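Side-chain contacts in 373aa long hypothetical citrate synthase (Sulfolobus tokodaii, PDB 1VGP), which belongs to the citrate synthase family and has a largely helical fold, with two protein chains in its assembly: residues Pro162-Ile165 / Lys166-Ala169; Ser313-Val316 / Phe317-Gly321. One frame throughout, in Å; residues are numbered along the deposited sequence.

Contact 1. Residues Pro162-Ile165 / Lys166-Ala169; sequences PNEI and KSKA
Asn163 and Lys166 meet across the first turn of helix 164-175, their side chains crossing at about a right angle. Asn163 occupies the N-cap position, and its side chain lies against the lysine chain, with Asn163 CG 3.8 Å from Lys166 CG. Lys166 CG is anti to its own carbonyl carbon (chi1 -80°), which starts the aliphatic chain beside the backbone N and past the asparagine; the bend at chi4 (123°) then turns the ammonium end back toward the asparagine side chain. A looser touch joins Pro162 CG to Ser167 CB at 4.1 Å, so the residue before the cap also leans on the first turn.

Backbone bonds of the first turn set the positions of these residues. The carbonyl of Asn163 receives weak bonds from two amides, Lys166 N at 3.2 Å and Ser167 N at 3.4 Å. With the next two carbonyls the pattern firms up: Lys168 N reaches Glu164 O at 3.1 Å, and Ala169 N reaches Ile165 O at 3.0 Å with an N-H...O angle of 163°. Ser167 OG sits near the carbonyls of both Asn163 and Glu164, at best weakly bonded.

Outward, Pro162 rests on Glu151 and Leu154 of helix 149-158. Lys166 touches Leu154 and Tyr158 of that helix and Leu274 and Glu278 of helix 262-278, and Ile165 also touches Leu274.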
# COMPACT_ATOMS: atom_id res chain seq x y z
N PRO A 162 -4.89 -13.49 -31.42
CA PRO A 162 -5.03 -12.21 -32.12
C PRO A 162 -4.18 -12.16 -33.38
O PRO A 162 -3.12 -12.79 -33.44
CB PRO A 162 -4.55 -11.20 -31.07
CG PRO A 162 -3.54 -11.97 -30.30
CD PRO A 162 -4.12 -13.36 -30.18
N ASN A 163 -4.63 -11.41 -34.38
CA ASN A 163 -3.81 -11.16 -35.56
C ASN A 163 -2.54 -10.43 -35.15
O ASN A 163 -2.47 -9.85 -34.07
CB ASN A 163 -4.59 -10.36 -36.61
CG ASN A 163 -4.80 -8.91 -36.20
OD1 ASN A 163 -5.90 -8.47 -35.99
ND2 ASN A 163 -3.70 -8.15 -36.11
N GLU A 164 -1.54 -10.44 -36.02
CA GLU A 164 -0.22 -10.04 -35.59
C GLU A 164 -0.04 -8.55 -35.35
O GLU A 164 0.85 -8.16 -34.59
CB GLU A 164 0.83 -10.53 -36.59
CG GLU A 164 1.74 -11.59 -36.01
CD GLU A 164 1.32 -13.00 -36.39
OE1 GLU A 164 1.75 -13.96 -35.72
OE2 GLU A 164 0.56 -13.14 -37.38
N ILE A 165 -0.85 -7.70 -35.98
CA ILE A 165 -0.71 -6.27 -35.73
C ILE A 165 -1.23 -5.94 -34.34
O ILE A 165 -0.71 -5.08 -33.65
CB ILE A 165 -1.46 -5.38 -36.78
CG1 ILE A 165 -2.95 -5.35 -36.46
CG2 ILE A 165 -1.22 -5.87 -38.20
CD1 ILE A 165 -3.73 -4.38 -37.30
N LYS A 166 -2.27 -6.66 -33.93
CA LYS A 166 -2.88 -6.42 -32.63
C LYS A 166 -1.93 -6.77 -31.49
O LYS A 166 -1.82 -6.03 -30.52
CB LYS A 166 -4.18 -7.21 -32.52
CG LYS A 166 -5.34 -6.57 -33.23
CD LYS A 166 -6.65 -7.15 -32.74
CE LYS A 166 -7.83 -6.56 -33.51
NZ LYS A 166 -8.65 -7.63 -34.18
N SER A 167 -1.24 -7.90 -31.62
CA SER A 167 -0.35 -8.36 -30.57
C SER A 167 0.96 -7.57 -30.57
O SER A 167 1.62 -7.45 -29.55
CB SER A 167 -0.07 -9.84 -30.74
OG SER A 167 0.37 -10.11 -32.07
N LYS A 168 1.34 -7.06 -31.74
CA LYS A 168 2.49 -6.15 -31.83
C LYS A 168 2.17 -4.90 -31.04
O LYS A 168 2.95 -4.47 -30.18
CB LYS A 168 2.74 -5.76 -33.29
CG LYS A 168 4.19 -5.58 -33.64
CD LYS A 168 4.92 -4.64 -32.69
CE LYS A 168 6.32 -4.31 -33.24
NZ LYS A 168 7.40 -4.32 -32.22
N ALA A 169 1.01 -4.34 -31.36
CA ALA A 169 0.49 -3.13 -30.74
C ALA A 169 0.38 -3.31 -29.24
O ALA A 169 0.76 -2.44 -28.46
CB ALA A 169 -0.86 -2.77 -31.34

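Contact 2. Residues Ser313-Val316 / Phe317-Gly321; sequences SSIV and FYSLG
Val316 and Leu320, one turn apart, lie side by side and point the same way, with Val316 CG1 3.6 Å from Leu320 CD1. Valine CG1 stands opposite the backbone N (chi1 166°), which directs this methyl along the helix toward the leucine. On the same tightly packed side, Ile315 O is gripped twice by Ser319: its amide N donates at 2.8 Å, nearly straight, while OG donates at 2.7 Å from above the carbonyl plane. The serine hydroxyl is thereby satisfied inside its own helix, where Leu274 and Ile282 cover the residue. Buried Phe317 is held as firmly, its N donating to Ser313 O at 2.9 Å and 170°; Phe317 CG lies 3.2 Å from that same oxygen, and the ring also meets that of Phe327.

The contacts slacken at Tyr318, the more exposed side: its amide bond to Ser314 O is weak, and beyond CB the side chain leads away to Lys227, to which its hydroxyl is hydrogen-bonded.

Gly321 is the first residue to leave helical geometry after helix 309-319, with a positive phi (99°) that suits glycine. Two bonds turn back into the last turn, among them Gly321 N to Tyr318 O at 2.9 Å, giving the Schellman motif that closes the helix.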
# COMPACT_ATOMS: atom_id res chain seq x y z
N SER A 313 -3.18 6.07 -26.17
CA SER A 313 -3.27 4.77 -25.50
C SER A 313 -4.73 4.35 -25.29
O SER A 313 -5.04 3.16 -25.25
CB SER A 313 -2.51 4.81 -24.16
OG SER A 313 -3.29 5.39 -23.13
N SER A 314 -5.63 5.33 -25.17
CA SER A 314 -7.03 5.02 -24.92
C SER A 314 -7.79 4.62 -26.19
O SER A 314 -8.78 3.89 -26.13
CB SER A 314 -7.72 6.21 -24.25
OG SER A 314 -7.39 7.42 -24.90
N ILE A 315 -7.33 5.09 -27.34
CA ILE A 315 -7.86 4.57 -28.60
C ILE A 315 -7.39 3.13 -28.76
O ILE A 315 -8.19 2.24 -29.09
CB ILE A 315 -7.38 5.40 -29.81
CG1 ILE A 315 -8.13 6.73 -29.86
CG2 ILE A 315 -7.64 4.64 -31.11
CD1 ILE A 315 -7.65 7.67 -30.95
N VAL A 316 -6.11 2.90 -28.52
CA VAL A 316 -5.51 1.58 -28.70
C VAL A 316 -6.16 0.53 -27.79
O VAL A 316 -6.65 -0.49 -28.27
CB VAL A 316 -3.99 1.63 -28.42
CG1 VAL A 316 -3.44 0.20 -28.26
CG2 VAL A 316 -3.29 2.37 -29.55
N PHE A 317 -6.15 0.78 -26.49
CA PHE A 317 -6.78 -0.11 -25.53
C PHE A 317 -8.20 -0.45 -25.98
O PHE A 317 -8.67 -1.59 -25.85
CB PHE A 317 -6.80 0.53 -24.14
CG PHE A 317 -5.47 0.53 -23.43
CD1 PHE A 317 -4.55 -0.49 -23.64
CD2 PHE A 317 -5.14 1.54 -22.53
CE1 PHE A 317 -3.31 -0.51 -22.97
CE2 PHE A 317 -3.92 1.53 -21.86
CZ PHE A 317 -3.00 0.51 -22.08
N TYR A 318 -8.89 0.55 -26.52
CA TYR A 318 -10.25 0.39 -27.00
C TYR A 318 -10.25 -0.55 -28.20
O TYR A 318 -10.91 -1.59 -28.18
CB TYR A 318 -10.80 1.76 -27.39
CG TYR A 318 -12.30 1.84 -27.59
CD1 TYR A 318 -12.84 2.20 -28.82
CD2 TYR A 318 -13.19 1.58 -26.53
CE1 TYR A 318 -14.21 2.31 -29.01
CE2 TYR A 318 -14.57 1.70 -26.71
CZ TYR A 318 -15.07 2.06 -27.95
OH TYR A 318 -16.43 2.19 -28.17
N SER A 319 -9.48 -0.22 -29.23
CA SER A 319 -9.38 -1.08 -30.41
C SER A 319 -9.01 -2.50 -30.06
O SER A 319 -9.35 -3.43 -30.79
CB SER A 319 -8.34 -0.54 -31.38
OG SER A 319 -8.42 0.86 -31.45
N LEU A 320 -8.30 -2.69 -28.95
CA LEU A 320 -7.76 -4.01 -28.63
C LEU A 320 -8.77 -4.83 -27.82
O LEU A 320 -8.49 -5.97 -27.44
CB LEU A 320 -6.45 -3.86 -27.85
CG LEU A 320 -5.24 -3.47 -28.70
CD1 LEU A 320 -4.01 -3.33 -27.83
CD2 LEU A 320 -5.01 -4.53 -29.76
N GLY A 321 -9.94 -4.26 -27.57
CA GLY A 321 -11.03 -5.03 -27.00
C GLY A 321 -11.21 -4.87 -25.50
O GLY A 321 -11.95 -5.63 -24.88

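Contacts 1 and 2 illustrate how one helix begins and another ends: residues 162-169 open helix 164-175 with an N-cap, whereas residues 313-321 finish helix 309-319. They follow in series along the chain, well separated in sequence, yet their centres lie only about 12 Å apart, on the same side of the chain's centre. They touch directly, Leu320 CD2 packing 3.6 Å from Lys166 O, and Leu320 also meets Met170 further along the first helix. Helix 262-278 is a common neighbour, with Leu274 touched from both contacts, and Tyr158 packs against Lys166 while bonding to Leu320 O. Two helices far apart in sequence thus pack together, start against end, within one helical fold.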